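Iron binding protein FbpA (Mannheimia haemolytica, PDB 1Q35) binds ferric ion in the periplasm as a bacterial solute-binding protein, probably handing the iron on to an uptake transporter. Local coordinates at residues N2-Y7 against A244-L249; R103-S108 against N219-E224. All coordinates share one frame; numbering follows the deposited sequence.

Interaction 1 and interaction 2 lie on opposite sides of the chain's centre, their own centres 37 Å apart and their nearest atoms about 19 Å apart. They do not touch, but both reach the same mixed sheet. Along the chain, 103-108 and 219-224 are nested inside the loop that 2-7 and 244-249 close. Interaction 1 packs a helix on the N-terminal strand, away from the iron site. Interaction 2 lies nearer to it: the side chain of R103 comes within about 3 Å of that of Y142, and the side chain of Y106 within about 5 Å of that of Y199. Both tyrosines bind Fe(3+), which is absent from this apo model.

Interaction 1: residues N2-Y7 against A244-L249; sequences NEVNVY and ANAVKL
One hydrogen bond crosses between N245 and the strand. ND2 of N245 donates to the backbone O of E3 at 2.9 Å, with an N-H...O angle of 164°. The acceptor lies in the amide plane of N245, but the donor sits above the carbonyl plane of E3, 40° out of it. CG of N245 stands anti to its carbonyl carbon, which carries the amide toward the strand. The carboxylate of E3 takes no part in this bond; its OE2 is hydrogen-bonded to N31 ND2.

The strand 3-7 and the helix 244-249 cross at 68°, with axes 7.7 Å apart. This is helix-on-sheet packing in an alpha/beta lobe of the periplasmic binding protein fold. Parallel strands 29-34 and 54-57 flank strand 3-8.

The remaining contacts are apolar. V4 points at the helix, and its two methyls divide the work. CG2 lies over the backbone at A246, 3.8 Å from its CA. CG1 faces CD2 of L249 at 4.2 Å. The same CD2 also meets CG2 of V6, at 3.7 Å, and these two side chains cross at about a right angle. F22 of helix 16-26 touches both V4 and L249.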
loop_
_atom_site.group_PDB
_atom_site.type_symbol
_atom_site.label_atom_id
_atom_site.label_comp_id
_atom_site.label_asym_id
_atom_site.label_seq_id
_atom_site.Cartn_x
_atom_site.Cartn_y
_atom_site.Cartn_z
ATOM N N ASN A 2 -20.269 -15.715 -18.319
ATOM C CA ASN A 2 -20.558 -14.507 -17.556
ATOM C C ASN A 2 -19.569 -14.433 -16.408
ATOM O O ASN A 2 -19.899 -14.745 -15.264
ATOM C CB ASN A 2 -21.984 -14.510 -17.009
ATOM C CG ASN A 2 -22.377 -13.182 -16.380
ATOM O OD1 ASN A 2 -23.332 -13.114 -15.616
ATOM N ND2 ASN A 2 -21.649 -12.120 -16.717
ATOM N N GLU A 3 -18.350 -14.028 -16.741
ATOM C CA GLU A 3 -17.243 -14.082 -15.804
ATOM C C GLU A 3 -16.302 -12.895 -15.962
ATOM O O GLU A 3 -16.404 -12.105 -16.906
ATOM C CB GLU A 3 -16.470 -15.390 -16.001
ATOM C CG GLU A 3 -15.776 -15.493 -17.355
ATOM C CD GLU A 3 -15.235 -16.874 -17.668
ATOM O OE1 GLU A 3 -14.795 -17.073 -18.820
ATOM O OE2 GLU A 3 -15.230 -17.759 -16.785
ATOM N N VAL A 4 -15.376 -12.795 -15.015
ATOM C CA VAL A 4 -14.319 -11.796 -15.043
ATOM C C VAL A 4 -13.068 -12.421 -14.423
ATOM O O VAL A 4 -13.145 -13.103 -13.398
ATOM C CB VAL A 4 -14.742 -10.489 -14.323
ATOM C CG1 VAL A 4 -14.996 -10.720 -12.835
ATOM C CG2 VAL A 4 -13.698 -9.397 -14.529
ATOM N N ASN A 5 -11.928 -12.216 -15.068
ATOM C CA ASN A 5 -10.675 -12.841 -14.674
ATOM C C ASN A 5 -9.803 -11.846 -13.924
ATOM O O ASN A 5 -9.275 -10.904 -14.507
ATOM C CB ASN A 5 -9.928 -13.360 -15.904
ATOM C CG ASN A 5 -10.747 -14.355 -16.710
ATOM O OD1 ASN A 5 -11.516 -15.139 -16.153
ATOM N ND2 ASN A 5 -10.585 -14.322 -18.028
ATOM N N VAL A 6 -9.652 -12.075 -12.624
ATOM C CA VAL A 6 -8.965 -11.153 -11.727
ATOM C C VAL A 6 -7.591 -11.704 -11.362
ATOM O O VAL A 6 -7.462 -12.878 -11.021
ATOM C CB VAL A 6 -9.802 -10.946 -10.445
ATOM C CG1 VAL A 6 -9.090 -10.018 -9.464
ATOM C CG2 VAL A 6 -11.181 -10.414 -10.796
ATOM N N TYR A 7 -6.571 -10.854 -11.453
ATOM C CA TYR A 7 -5.241 -11.148 -10.939
ATOM C C TYR A 7 -5.000 -10.190 -9.785
ATOM O O TYR A 7 -5.066 -8.983 -9.966
ATOM C CB TYR A 7 -4.187 -10.976 -12.032
ATOM C CG TYR A 7 -4.264 -12.088 -13.052
ATOM C CD1 TYR A 7 -5.298 -12.130 -13.979
ATOM C CD2 TYR A 7 -3.345 -13.133 -13.050
ATOM C CE1 TYR A 7 -5.395 -13.159 -14.897
ATOM C CE2 TYR A 7 -3.438 -14.171 -13.969
ATOM C CZ TYR A 7 -4.466 -14.169 -14.892
ATOM O OH TYR A 7 -4.584 -15.189 -15.814
ATOM N N ALA A 244 -16.692 -5.609 -20.422
ATOM C CA ALA A 244 -17.913 -5.075 -19.830
ATOM C C ALA A 244 -18.054 -5.541 -18.385
ATOM O O ALA A 244 -18.437 -4.760 -17.519
ATOM C CB ALA A 244 -19.132 -5.494 -20.634
ATOM N N ASN A 245 -17.756 -6.813 -18.144
ATOM C CA ASN A 245 -17.786 -7.371 -16.787
ATOM C C ASN A 245 -16.676 -6.792 -15.907
ATOM O O ASN A 245 -16.877 -6.574 -14.710
ATOM C CB ASN A 245 -17.696 -8.900 -16.827
ATOM C CG ASN A 245 -18.973 -9.551 -17.346
ATOM O OD1 ASN A 245 -20.019 -8.911 -17.432
ATOM N ND2 ASN A 245 -18.888 -10.834 -17.677
ATOM N N ALA A 246 -15.516 -6.532 -16.502
ATOM C CA ALA A 246 -14.401 -5.912 -15.784
ATOM C C ALA A 246 -14.776 -4.503 -15.344
ATOM O O ALA A 246 -14.472 -4.103 -14.220
ATOM C CB ALA A 246 -13.155 -5.889 -16.647
ATOM N N VAL A 247 -15.450 -3.756 -16.212
ATOM C CA VAL A 247 -15.890 -2.412 -15.872
ATOM C C VAL A 247 -16.913 -2.477 -14.742
ATOM O O VAL A 247 -16.847 -1.682 -13.805
ATOM C CB VAL A 247 -16.463 -1.666 -17.097
ATOM C CG1 VAL A 247 -17.156 -0.376 -16.684
ATOM C CG2 VAL A 247 -15.351 -1.366 -18.085
ATOM N N LYS A 248 -17.838 -3.429 -14.801
ATOM C CA LYS A 248 -18.813 -3.583 -13.725
ATOM C C LYS A 248 -18.139 -3.900 -12.384
ATOM O O LYS A 248 -18.583 -3.418 -11.346
ATOM C CB LYS A 248 -19.855 -4.643 -14.080
ATOM C CG LYS A 248 -20.868 -4.149 -15.114
ATOM C CD LYS A 248 -21.846 -5.228 -15.543
ATOM C CE LYS A 248 -22.884 -4.670 -16.514
ATOM N NZ LYS A 248 -23.491 -5.722 -17.378
ATOM N N LEU A 249 -17.070 -4.689 -12.412
ATOM C CA LEU A 249 -16.324 -4.998 -11.191
ATOM C C LEU A 249 -15.669 -3.752 -10.597
ATOM O O LEU A 249 -15.804 -3.501 -9.396
ATOM C CB LEU A 249 -15.275 -6.081 -11.435
ATOM C CG LEU A 249 -14.361 -6.390 -10.239
ATOM C CD1 LEU A 249 -15.155 -6.766 -8.992
ATOM C CD2 LEU A 249 -13.397 -7.489 -10.586
#

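Interaction 2: residues R103-S108 against N219-E224; sequences RVIYTS and NFPSGE
N219 and T107 set their side chains at about a right angle, next to the one antiparallel bridge between the segments. Here strand 96-108 pairs with the end of strand 216-219, within the mixed sheet of this periplasmic binding protein fold. I105 and N219 form a hydrogen-bonded pair. I105 N donates to N219 O at 3.1 Å, in the carbonyl plane. The return bond, from N219 N to I105 O, is weak.

The N219 side chain adds two hydrogen bonds beside this pair. With CG beside the backbone N (chi1 -55°), the amide reaches along strand 103-108 from I105 toward T107. ND2 then gives one bond to I105 O at 2.9 Å and another to T107 OG1 at 3.0 Å. Both acceptors lie near the amide plane, so the two bonds fix its rotation. OD1 of N219 accepts from L115 N, and T107 OG1 also bonds to G113 O.

V104 and F220 lie side by side and point the same way. CG1 of V104 meets the ring obliquely at CD2 and CE2. The other methyl, CG2, sits over one face of the Y106 ring, near its rim. F220 also stacks with F287.

I105 shares its face of the sheet with N219. Its side chain runs slantwise to the ring of P221, and CD1 ends 3.8 Å from P221 CG.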
loop_
_atom_site.group_PDB
_atom_site.type_symbol
_atom_site.label_atom_id
_atom_site.label_comp_id
_atom_site.label_asym_id
_atom_site.label_seq_id
_atom_site.Cartn_x
_atom_site.Cartn_y
_atom_site.Cartn_z
ATOM N N ARG A 103 1.746 4.789 5.279
ATOM C CA ARG A 103 2.880 4.023 5.780
ATOM C C ARG A 103 3.373 4.741 7.028
ATOM O O ARG A 103 3.962 5.817 6.961
ATOM C CB ARG A 103 3.967 3.843 4.717
ATOM C CG ARG A 103 4.963 2.749 5.051
ATOM C CD ARG A 103 5.506 2.019 3.821
ATOM N NE ARG A 103 6.319 0.859 4.190
ATOM C CZ ARG A 103 5.830 -0.310 4.608
ATOM N NH1 ARG A 103 6.653 -1.287 4.952
ATOM N NH2 ARG A 103 4.529 -0.511 4.697
ATOM N N VAL A 104 3.050 4.155 8.174
ATOM C CA VAL A 104 3.204 4.792 9.472
ATOM C C VAL A 104 4.423 4.269 10.226
ATOM O O VAL A 104 5.112 3.361 9.761
ATOM C CB VAL A 104 1.922 4.596 10.317
ATOM C CG1 VAL A 104 0.719 5.183 9.587
ATOM C CG2 VAL A 104 1.676 3.128 10.646
ATOM N N ILE A 105 4.681 4.874 11.381
ATOM C CA ILE A 105 5.699 4.398 12.305
ATOM C C ILE A 105 4.997 3.868 13.545
ATOM O O ILE A 105 4.274 4.599 14.221
ATOM C CB ILE A 105 6.696 5.511 12.685
ATOM C CG1 ILE A 105 7.404 6.034 11.433
ATOM C CG2 ILE A 105 7.709 4.982 13.707
ATOM C CD1 ILE A 105 8.289 7.227 11.671
ATOM N N TYR A 106 5.177 2.577 13.808
ATOM C CA TYR A 106 4.696 1.961 15.042
ATOM C C TYR A 106 5.771 2.070 16.106
ATOM O O TYR A 106 6.950 1.907 15.809
ATOM C CB TYR A 106 4.337 0.495 14.792
ATOM C CG TYR A 106 3.173 0.337 13.845
ATOM C CD1 TYR A 106 3.340 -0.158 12.554
ATOM C CD2 TYR A 106 1.903 0.712 14.235
ATOM C CE1 TYR A 106 2.258 -0.283 11.691
ATOM C CE2 TYR A 106 0.818 0.598 13.374
ATOM C CZ TYR A 106 0.998 0.101 12.110
ATOM O OH TYR A 106 -0.105 0.006 11.292
ATOM N N THR A 107 5.373 2.355 17.343
ATOM C CA THR A 107 6.327 2.422 18.446
ATOM C C THR A 107 5.890 1.543 19.601
ATOM O O THR A 107 4.712 1.256 19.776
ATOM C CB THR A 107 6.494 3.857 18.959
ATOM O OG1 THR A 107 5.210 4.407 19.286
ATOM C CG2 THR A 107 7.102 4.772 17.896
ATOM N N SER A 108 6.863 1.130 20.401
ATOM C CA SER A 108 6.581 0.378 21.613
ATOM C C SER A 108 5.784 1.253 22.571
ATOM O O SER A 108 6.207 2.350 22.904
ATOM C CB SER A 108 7.886 -0.043 22.280
ATOM O OG SER A 108 7.652 -0.557 23.580
ATOM N N ASN A 219 1.638 5.870 14.819
ATOM C CA ASN A 219 2.059 7.265 14.712
ATOM C C ASN A 219 2.095 7.689 13.257
ATOM O O ASN A 219 2.666 6.995 12.424
ATOM C CB ASN A 219 3.457 7.494 15.296
ATOM C CG ASN A 219 3.593 7.024 16.727
ATOM O OD1 ASN A 219 3.358 7.785 17.669
ATOM N ND2 ASN A 219 4.007 5.774 16.898
ATOM N N PHE A 220 1.521 8.853 12.970
ATOM C CA PHE A 220 1.526 9.433 11.632
ATOM C C PHE A 220 2.612 10.501 11.583
ATOM O O PHE A 220 2.480 11.550 12.224
ATOM C CB PHE A 220 0.162 10.059 11.329
ATOM C CG PHE A 220 -0.971 9.091 11.417
ATOM C CD1 PHE A 220 -1.883 9.167 12.459
ATOM C CD2 PHE A 220 -1.133 8.102 10.457
ATOM C CE1 PHE A 220 -2.934 8.270 12.543
ATOM C CE2 PHE A 220 -2.186 7.203 10.535
ATOM C CZ PHE A 220 -3.083 7.282 11.580
ATOM N N PRO A 221 3.704 10.245 10.864
ATOM C CA PRO A 221 4.786 11.230 10.784
ATOM C C PRO A 221 4.292 12.617 10.377
ATOM O O PRO A 221 3.411 12.755 9.529
ATOM C CB PRO A 221 5.721 10.619 9.744
ATOM C CG PRO A 221 5.515 9.160 9.923
ATOM C CD PRO A 221 4.037 9.018 10.115
ATOM N N SER A 222 4.862 13.640 11.004
ATOM C CA SER A 222 4.379 15.010 10.869
ATOM C C SER A 222 5.532 15.992 10.674
ATOM O O SER A 222 5.472 17.140 11.120
ATOM C CB SER A 222 3.531 15.383 12.087
ATOM O OG SER A 222 4.247 15.189 13.289
ATOM N N GLY A 223 6.575 15.536 9.985
ATOM C CA GLY A 223 7.619 16.419 9.509
ATOM C C GLY A 223 7.156 17.233 8.314
ATOM O O GLY A 223 5.969 17.315 8.010
ATOM N N GLU A 224 8.118 17.806 7.605
ATOM C CA GLU A 224 7.862 18.749 6.523
ATOM C C GLU A 224 6.841 18.248 5.505
ATOM O O GLU A 224 5.964 18.991 5.058
ATOM C CB GLU A 224 9.188 19.047 5.817
ATOM C CG GLU A 224 9.091 20.042 4.673
ATOM C CD GLU A 224 10.427 20.347 4.016
ATOM O OE1 GLU A 224 10.443 21.180 3.084
ATOM O OE2 GLU A 224 11.456 19.759 4.417
#